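Local atomic coordinates of putative branched chain amino acid ABC transporter, periplasmic amino acid-binding protein (Brucella ovis, PDB entry 4XFK), a protein that probably acts as the periplasmic binding component of an ABC transport system that takes up branched-chain amino acids. Residues V216-W221 with F241-L246; F245-G250 with H262-P267. The protein carries 1 engineered substitution. All blocks are in the same frame, centred on the assembly; numbering follows the deposited sequence.

How the contacts relate
From the N terminus, strand 215-218 leads into helix 223-235 and returns through strand 240-243; contact 1 closes this beta-alpha-beta unit by setting the two strands parallel and joining the loops that follow them. The chain then turns through 245-250, runs through helix 251-255 and comes back as strand 263-266, parallel to 240-243 on the side away from 215-218. Contact 2 closes this second loop, laying 245-250 against 262-267. The contacts follow one another and overlap at Phe245 and Leu246, with neither nested inside the other. Together they tie three neighbouring strands of one mixed sheet to the loop beyond the middle strand, with Phe241 O and Ile263 N 2.9 Å apart between them.

Contact 1. Residues V216-W221 with F241-L246; sequences VFTGNW and FATSFL
A single water is gripped by both segments: it donates to Thr218 O and Asn220 O, each at 2.8 Å, and accepts from Phe245 N. It bridges the loops where two parallel strands of a beta-alpha-beta unit diverge, in the Rossmann-like sheet expected of a periplasmic binding protein. Upstream the strands bond directly. Ala242 N donates to Val216 O at 2.8 Å, and Thr218 N to Ala242 O. On one sheet face Val216 CG1, anti to its own N (chi1 -180°), lies alongside Phe241 and touches CE1 at 3.6 Å; Thr218 CG2 meets the same ring at CD1, while Leu228 and Met229 of helix 223-235 also pack on it. On the other face Ala242 CB sits against Phe217 CD1. Thr218 OG1, bonded to Ile162 O, also accepts from Asn220 N, which makes an ST turn. Beyond it Phe245 and Trp221 run side by side. The Phe245 ring presents its edge to two backbone carbonyls, with CD2 3.3 Å from Gly219 O and 3.6 Å from Asn220 O.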
ATOM      1  N   VAL A 216       1.148 -12.458 -16.488  1.00 10.33           N
ATOM      2  CA  VAL A 216       0.031 -12.722 -15.587  1.00  8.83           C
ATOM      3  C   VAL A 216      -0.088 -11.549 -14.617  1.00  8.60           C
ATOM      4  O   VAL A 216       0.760 -11.378 -13.743  1.00  9.27           O
ATOM      5  CB  VAL A 216       0.227 -14.026 -14.794  1.00 11.04           C
ATOM      6  CG1 VAL A 216      -0.974 -14.257 -13.876  1.00 11.07           C
ATOM      7  CG2 VAL A 216       0.438 -15.202 -15.750  1.00 12.99           C
ATOM      8  N   PHE A 217      -1.122 -10.729 -14.782  1.00  8.05           N
ATOM      9  CA  PHE A 217      -1.347  -9.622 -13.862  1.00  8.21           C
ATOM     10  C   PHE A 217      -2.061 -10.116 -12.617  1.00  8.03           C
ATOM     11  O   PHE A 217      -3.088 -10.794 -12.716  1.00  9.65           O
ATOM     12  CB  PHE A 217      -2.213  -8.546 -14.515  1.00  9.08           C
ATOM     13  CG  PHE A 217      -1.525  -7.783 -15.620  1.00  8.80           C
ATOM     14  CD1 PHE A 217      -0.563  -6.824 -15.326  1.00  8.99           C
ATOM     15  CD2 PHE A 217      -1.856  -8.008 -16.949  1.00  9.99           C
ATOM     16  CE1 PHE A 217       0.063  -6.114 -16.337  1.00 10.16           C
ATOM     17  CE2 PHE A 217      -1.231  -7.303 -17.958  1.00 11.21           C
ATOM     18  CZ  PHE A 217      -0.276  -6.355 -17.656  1.00 10.40           C
ATOM     19  N   THR A 218      -1.545  -9.755 -11.444  1.00  7.24           N
ATOM     20  CA  THR A 218      -2.218 -10.136 -10.210  1.00  7.07           C
ATOM     21  C   THR A 218      -1.929  -9.170  -9.077  1.00  6.80           C
ATOM     22  O   THR A 218      -0.782  -8.759  -8.867  1.00  6.81           O
ATOM     23  CB  THR A 218      -1.865 -11.591  -9.771  1.00  7.55           C
ATOM     24  OG1 THR A 218      -2.570 -11.894  -8.562  1.00  7.16           O
ATOM     25  CG2 THR A 218      -0.371 -11.778  -9.537  1.00  9.15           C
ATOM     26  N   GLY A 219      -2.987  -8.832  -8.341  1.00  6.57           N
ATOM     27  CA  GLY A 219      -2.875  -8.081  -7.098  1.00  6.80           C
ATOM     28  C   GLY A 219      -2.844  -8.969  -5.864  1.00  6.45           C
ATOM     29  O   GLY A 219      -3.018  -8.482  -4.755  1.00  6.08           O
ATOM     30  N   ASN A 220      -2.621 -10.268  -6.038  1.00  5.97           N
ATOM     31  CA  ASN A 220      -2.634 -11.191  -4.905  1.00  6.19           C
ATOM     32  C   ASN A 220      -1.524 -10.884  -3.904  1.00  6.20           C
ATOM     33  O   ASN A 220      -0.498 -10.291  -4.250  1.00  6.78           O
ATOM     34  CB  ASN A 220      -2.529 -12.644  -5.378  1.00  6.22           C
ATOM     35  CG  ASN A 220      -3.800 -13.140  -6.040  1.00  6.71           C
ATOM     36  OD1 ASN A 220      -4.708 -12.364  -6.343  1.00  7.87           O
ATOM     37  ND2 ASN A 220      -3.873 -14.447  -6.252  1.00  7.36           N
ATOM     38  N   TRP A 221      -1.748 -11.289  -2.661  1.00  6.39           N
ATOM     39  CA  TRP A 221      -0.780 -11.107  -1.597  1.00  6.26           C
ATOM     40  C   TRP A 221      -1.034 -12.174  -0.550  1.00  6.91           C
ATOM     41  O   TRP A 221      -1.990 -12.951  -0.664  1.00  7.80           O
ATOM     42  CB  TRP A 221      -0.898  -9.705  -0.986  1.00  6.44           C
ATOM     43  CG  TRP A 221      -2.278  -9.338  -0.512  1.00  6.48           C
ATOM     44  CD1 TRP A 221      -3.342  -8.986  -1.294  1.00  6.90           C
ATOM     45  CD2 TRP A 221      -2.732  -9.255   0.845  1.00  6.93           C
ATOM     46  NE1 TRP A 221      -4.429  -8.700  -0.506  1.00  7.11           N
ATOM     47  CE2 TRP A 221      -4.081  -8.857   0.809  1.00  8.18           C
ATOM     48  CE3 TRP A 221      -2.125  -9.474   2.089  1.00  7.84           C
ATOM     49  CZ2 TRP A 221      -4.838  -8.673   1.966  1.00  8.75           C
ATOM     50  CZ3 TRP A 221      -2.883  -9.297   3.239  1.00  9.18           C
ATOM     51  CH2 TRP A 221      -4.223  -8.897   3.168  1.00  9.79           C
ATOM     52  N   PHE A 241       4.857 -12.993 -13.907  1.00  9.78           N
ATOM     53  CA  PHE A 241       3.859 -12.249 -13.162  1.00  8.71           C
ATOM     54  C   PHE A 241       4.173 -10.758 -13.166  1.00  8.87           C
ATOM     55  O   PHE A 241       5.327 -10.355 -13.034  1.00 10.46           O
ATOM     56  CB  PHE A 241       3.782 -12.756 -11.716  1.00  9.18           C
ATOM     57  CG  PHE A 241       3.159 -14.121 -11.576  1.00 10.54           C
ATOM     58  CD1 PHE A 241       1.788 -14.268 -11.473  1.00 11.70           C
ATOM     59  CD2 PHE A 241       3.948 -15.252 -11.531  1.00 15.18           C
ATOM     60  CE1 PHE A 241       1.219 -15.524 -11.339  1.00 12.29           C
ATOM     61  CE2 PHE A 241       3.379 -16.515 -11.397  1.00 16.30           C
ATOM     62  CZ  PHE A 241       2.017 -16.647 -11.299  1.00 14.53           C
ATOM     63  N   ALA A 242       3.133  -9.949 -13.336  1.00  8.49           N
ATOM     64  CA  ALA A 242       3.236  -8.502 -13.200  1.00  8.16           C
ATOM     65  C   ALA A 242       2.343  -8.120 -12.033  1.00  7.05           C
ATOM     66  O   ALA A 242       1.127  -8.307 -12.092  1.00  7.38           O
ATOM     67  CB  ALA A 242       2.796  -7.810 -14.479  1.00  9.68           C
ATOM     68  N   THR A 243       2.958  -7.613 -10.965  1.00  7.37           N
ATOM     69  CA  THR A 243       2.298  -7.588  -9.673  1.00  6.39           C
ATOM     70  C   THR A 243       2.402  -6.256  -8.964  1.00  6.68           C
ATOM     71  O   THR A 243       3.199  -5.383  -9.337  1.00  7.07           O
ATOM     72  CB  THR A 243       2.931  -8.626  -8.715  1.00  7.71           C
ATOM     73  OG1 THR A 243       4.226  -8.163  -8.296  1.00  7.16           O
ATOM     74  CG2 THR A 243       3.043  -9.999  -9.378  1.00  9.06           C
ATOM     75  N   SER A 244       1.608  -6.137  -7.901  1.00  6.26           N
ATOM     76  CA  SER A 244       1.747  -5.067  -6.931  1.00  6.93           C
ATOM     77  C   SER A 244       2.525  -5.502  -5.697  1.00  6.55           C
ATOM     78  O   SER A 244       3.133  -4.656  -5.047  1.00  6.66           O
ATOM     79  CB  SER A 244       0.365  -4.563  -6.505  1.00  7.74           C
ATOM     80  OG  SER A 244      -0.518  -5.643  -6.225  1.00  7.44           O
ATOM     81  N   PHE A 245       2.521  -6.803  -5.384  1.00  5.74           N
ATOM     82  CA  PHE A 245       2.966  -7.255  -4.057  1.00  6.04           C
ATOM     83  C   PHE A 245       3.985  -8.390  -4.065  1.00  6.11           C
ATOM     84  O   PHE A 245       4.179  -9.046  -3.037  1.00  6.63           O
ATOM     85  CB  PHE A 245       1.769  -7.672  -3.189  1.00  6.19           C
ATOM     86  CG  PHE A 245       0.736  -6.586  -3.011  1.00  6.31           C
ATOM     87  CD1 PHE A 245       1.103  -5.302  -2.632  1.00  6.79           C
ATOM     88  CD2 PHE A 245      -0.606  -6.856  -3.226  1.00  6.23           C
ATOM     89  CE1 PHE A 245       0.141  -4.302  -2.489  1.00  7.45           C
ATOM     90  CE2 PHE A 245      -1.565  -5.873  -3.074  1.00  6.92           C
ATOM     91  CZ  PHE A 245      -1.195  -4.589  -2.701  1.00  7.33           C
ATOM     92  N   LEU A 246       4.680  -8.607  -5.181  1.00  5.88           N
ATOM     93  CA  LEU A 246       5.618  -9.728  -5.222  1.00  6.11           C
ATOM     94  C   LEU A 246       6.767  -9.592  -4.225  1.00  7.14           C
ATOM     95  O   LEU A 246       7.333 -10.603  -3.807  1.00  8.02           O
ATOM     96  CB  LEU A 246       6.170  -9.940  -6.631  1.00  7.21           C
ATOM     97  CG  LEU A 246       6.921 -11.253  -6.856  1.00  9.22           C
ATOM     98  CD1 LEU A 246       6.020 -12.462  -6.651  1.00 10.56           C
ATOM     99  CD2 LEU A 246       7.543 -11.273  -8.237  1.00  9.45           C
TER
HETATM  100  O   HOH W   1       0.541  -8.754  -6.360  1.00  7.21           O

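Contact 2. Residues F245-G250 with H262-P267; sequences FLDQPG and HIVSTP
Leu246 drives one branch, CD2, against His262 CB at 3.4 Å, the closest approach between these segments. The contact joins the loop beyond strand 240-243 to strand 263-266, the next parallel strand of the same sheet, in the periplasmic binding protein fold. With CG opposite the backbone N (chi1 -168°), Leu246 reaches back toward the start of the strand, and the side chain slants across that of His262, whose ND1 accepts from Phe241 N. Beside this tight end Val264 packs with CG2 rather than CG1. That methyl points at the loop backbone, 3.7 Å from Leu246 N and 3.8 Å from Phe245 N, while Leu246 CB and Val264 CB are 4.3 Å apart. Phe374 of strand 373-380 touches Leu246, Asp247 and Val264, adding an aromatic to the apolar group. The loop is shaped by a type I turn, in which Gln248 N bonds to Phe245 O at 3.1 Å, and Gly250 occupies the N-cap position of helix 251-255.

Farther along strand 263-266 the fit is looser and a bound water bridges the two sides. The Asp247 carboxylate and Thr266 approach from opposite directions; the nearest meeting is OD2 with the methyl CG2, at 3.9 Å. Their polar atoms are linked instead by this water, 2.8 Å from both Asp247 OD2 and Thr266 OG1. Each has protein partners too: OD2 receives Tyr294 N, and the threonine hydroxyl meets Gln357 NE2 and Phe268 N.

No direct hydrogen bond spans the two segments. Apolar branches hold one end and a shared water the other, while the buried carboxylate, probably ionised, faces a methyl here and is likely to rely on the N-H of Tyr294, with help from the bridging water.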
ATOM      1  N   PHE A 245       2.521  -6.803  -5.384  1.00  5.74           N
ATOM      2  CA  PHE A 245       2.966  -7.255  -4.057  1.00  6.04           C
ATOM      3  C   PHE A 245       3.985  -8.390  -4.065  1.00  6.11           C
ATOM      4  O   PHE A 245       4.179  -9.046  -3.037  1.00  6.63           O
ATOM      5  CB  PHE A 245       1.769  -7.672  -3.189  1.00  6.19           C
ATOM      6  CG  PHE A 245       0.736  -6.586  -3.011  1.00  6.31           C
ATOM      7  CD1 PHE A 245       1.103  -5.302  -2.632  1.00  6.79           C
ATOM      8  CD2 PHE A 245      -0.606  -6.856  -3.226  1.00  6.23           C
ATOM      9  CE1 PHE A 245       0.141  -4.302  -2.489  1.00  7.45           C
ATOM     10  CE2 PHE A 245      -1.565  -5.873  -3.074  1.00  6.92           C
ATOM     11  CZ  PHE A 245      -1.195  -4.589  -2.701  1.00  7.33           C
ATOM     12  N   LEU A 246       4.680  -8.607  -5.181  1.00  5.88           N
ATOM     13  CA  LEU A 246       5.618  -9.728  -5.222  1.00  6.11           C
ATOM     14  C   LEU A 246       6.767  -9.592  -4.225  1.00  7.14           C
ATOM     15  O   LEU A 246       7.333 -10.603  -3.807  1.00  8.02           O
ATOM     16  CB  LEU A 246       6.170  -9.940  -6.631  1.00  7.21           C
ATOM     17  CG  LEU A 246       6.921 -11.253  -6.856  1.00  9.22           C
ATOM     18  CD1 LEU A 246       6.020 -12.462  -6.651  1.00 10.56           C
ATOM     19  CD2 LEU A 246       7.543 -11.273  -8.237  1.00  9.45           C
ATOM     20  N   ASP A 247       7.103  -8.366  -3.815  1.00  7.10           N
ATOM     21  CA  ASP A 247       8.227  -8.189  -2.886  1.00  6.72           C
ATOM     22  C   ASP A 247       7.850  -8.427  -1.416  1.00  6.64           C
ATOM     23  O   ASP A 247       8.673  -8.226  -0.531  1.00  8.16           O
ATOM     24  CB  ASP A 247       8.939  -6.841  -3.083  1.00  7.65           C
ATOM     25  CG  ASP A 247       8.054  -5.656  -2.784  1.00  8.52           C
ATOM     26  OD1 ASP A 247       6.826  -5.789  -2.918  1.00  9.87           O
ATOM     27  OD2 ASP A 247       8.590  -4.592  -2.417  1.00  9.91           O
ATOM     28  N   GLN A 248       6.630  -8.888  -1.150  1.00  6.89           N
ATOM     29  CA  GLN A 248       6.337  -9.418   0.173  1.00  7.73           C
ATOM     30  C   GLN A 248       7.324 -10.534   0.479  1.00  8.00           C
ATOM     31  O   GLN A 248       7.544 -11.408  -0.349  1.00  8.42           O
ATOM     32  CB  GLN A 248       4.911  -9.969   0.258  1.00  7.24           C
ATOM     33  CG  GLN A 248       4.644 -10.597   1.628  1.00  7.62           C
ATOM     34  CD  GLN A 248       3.197 -10.974   1.871  1.00  8.67           C
ATOM     35  OE1 GLN A 248       2.383 -11.002   0.950  1.00 10.35           O
ATOM     36  NE2 GLN A 248       2.865 -11.245   3.129  1.00 10.74           N
ATOM     37  N   PRO A 249       7.919 -10.516   1.679  1.00  8.64           N
ATOM     38  CA  PRO A 249       8.868 -11.583   2.020  1.00 10.32           C
ATOM     39  C   PRO A 249       8.271 -12.975   1.834  1.00 10.68           C
ATOM     40  O   PRO A 249       7.123 -13.213   2.235  1.00 11.05           O
ATOM     41  CB  PRO A 249       9.176 -11.303   3.490  1.00 12.59           C
ATOM     42  CG  PRO A 249       9.040  -9.811   3.601  1.00 11.85           C
ATOM     43  CD  PRO A 249       7.867  -9.468   2.716  1.00  9.93           C
ATOM     44  N   GLY A 250       9.038 -13.855   1.189  1.00 10.34           N
ATOM     45  CA  GLY A 250       8.650 -15.239   0.972  1.00 10.38           C
ATOM     46  C   GLY A 250       8.392 -15.635  -0.480  1.00  9.68           C
ATOM     47  O   GLY A 250       8.588 -16.796  -0.857  1.00 10.26           O
ATOM     48  N   HIS A 262      10.190 -11.861 -13.042  1.00  8.83           N
ATOM     49  CA  HIS A 262       8.891 -11.383 -12.567  1.00  8.15           C
ATOM     50  C   HIS A 262       8.989  -9.920 -12.172  1.00  7.76           C
ATOM     51  O   HIS A 262      10.081  -9.414 -11.893  1.00  8.64           O
ATOM     52  CB  HIS A 262       8.372 -12.254 -11.428  1.00  9.03           C
ATOM     53  CG  HIS A 262       8.234 -13.687 -11.815  1.00  9.66           C
ATOM     54  ND1 HIS A 262       7.143 -14.167 -12.507  1.00 10.07           N
ATOM     55  CD2 HIS A 262       9.073 -14.737 -11.653  1.00 10.55           C
ATOM     56  CE1 HIS A 262       7.309 -15.458 -12.743  1.00 11.79           C
ATOM     57  NE2 HIS A 262       8.475 -15.824 -12.241  1.00 11.94           N
ATOM     58  N   ILE A 263       7.845  -9.244 -12.160  1.00  7.81           N
ATOM     59  CA  ILE A 263       7.812  -7.790 -12.104  1.00  7.64           C
ATOM     60  C   ILE A 263       6.899  -7.280 -10.992  1.00  6.56           C
ATOM     61  O   ILE A 263       5.855  -7.872 -10.699  1.00  7.38           O
ATOM     62  CB  ILE A 263       7.302  -7.213 -13.462  1.00  8.59           C
ATOM     63  CG1 ILE A 263       8.044  -7.833 -14.657  1.00  9.67           C
ATOM     64  CG2 ILE A 263       7.408  -5.691 -13.511  1.00  9.04           C
ATOM     65  CD1 ILE A 263       9.522  -7.484 -14.712  1.00 10.23           C
ATOM     66  N   VAL A 264       7.294  -6.173 -10.379  1.00  7.06           N
ATOM     67  CA  VAL A 264       6.456  -5.493  -9.392  1.00  6.78           C
ATOM     68  C   VAL A 264       6.630  -3.989  -9.585  1.00  6.81           C
ATOM     69  O   VAL A 264       7.686  -3.539 -10.031  1.00  7.67           O
ATOM     70  CB  VAL A 264       6.832  -5.921  -7.945  1.00  7.08           C
ATOM     71  CG1 VAL A 264       8.201  -5.377  -7.539  1.00  8.27           C
ATOM     72  CG2 VAL A 264       5.756  -5.517  -6.928  1.00  6.90           C
ATOM     73  N   SER A 265       5.586  -3.217  -9.293  1.00  6.49           N
ATOM     74  CA  SER A 265       5.685  -1.761  -9.252  1.00  7.02           C
ATOM     75  C   SER A 265       5.327  -1.311  -7.842  1.00  6.42           C
ATOM     76  O   SER A 265       4.263  -1.675  -7.326  1.00  6.30           O
ATOM     77  CB  SER A 265       4.738  -1.124 -10.261  1.00  8.21           C
ATOM     78  OG  SER A 265       4.881   0.286 -10.212  1.00  7.86           O
ATOM     79  N   THR A 266       6.232  -0.561  -7.210  1.00  6.32           N
ATOM     80  CA  THR A 266       6.045  -0.124  -5.822  1.00  6.56           C
ATOM     81  C   THR A 266       6.582   1.296  -5.638  1.00  6.60           C
ATOM     82  O   THR A 266       7.258   1.813  -6.521  1.00  7.47           O
ATOM     83  CB  THR A 266       6.783  -1.033  -4.807  1.00  7.35           C
ATOM     84  OG1 THR A 266       8.152  -0.637  -4.748  1.00  7.48           O
ATOM     85  CG2 THR A 266       6.652  -2.507  -5.136  1.00  7.66           C
ATOM     86  N   PRO A 267       6.290   1.933  -4.488  1.00  6.26           N
ATOM     87  CA  PRO A 267       6.816   3.287  -4.276  1.00  7.13           C
ATOM     88  C   PRO A 267       8.311   3.361  -3.947  1.00  7.04           C
ATOM     89  O   PRO A 267       8.797   4.455  -3.665  1.00  8.77           O
ATOM     90  CB  PRO A 267       6.018   3.785  -3.059  1.00  9.11           C
ATOM     91  CG  PRO A 267       4.833   2.895  -2.959  1.00  8.87           C
ATOM     92  CD  PRO A 267       5.275   1.573  -3.477  1.00  8.10           C
TER
HETATM   93  O   HOH W   2       9.006  -1.828  -2.402  1.00 13.17           O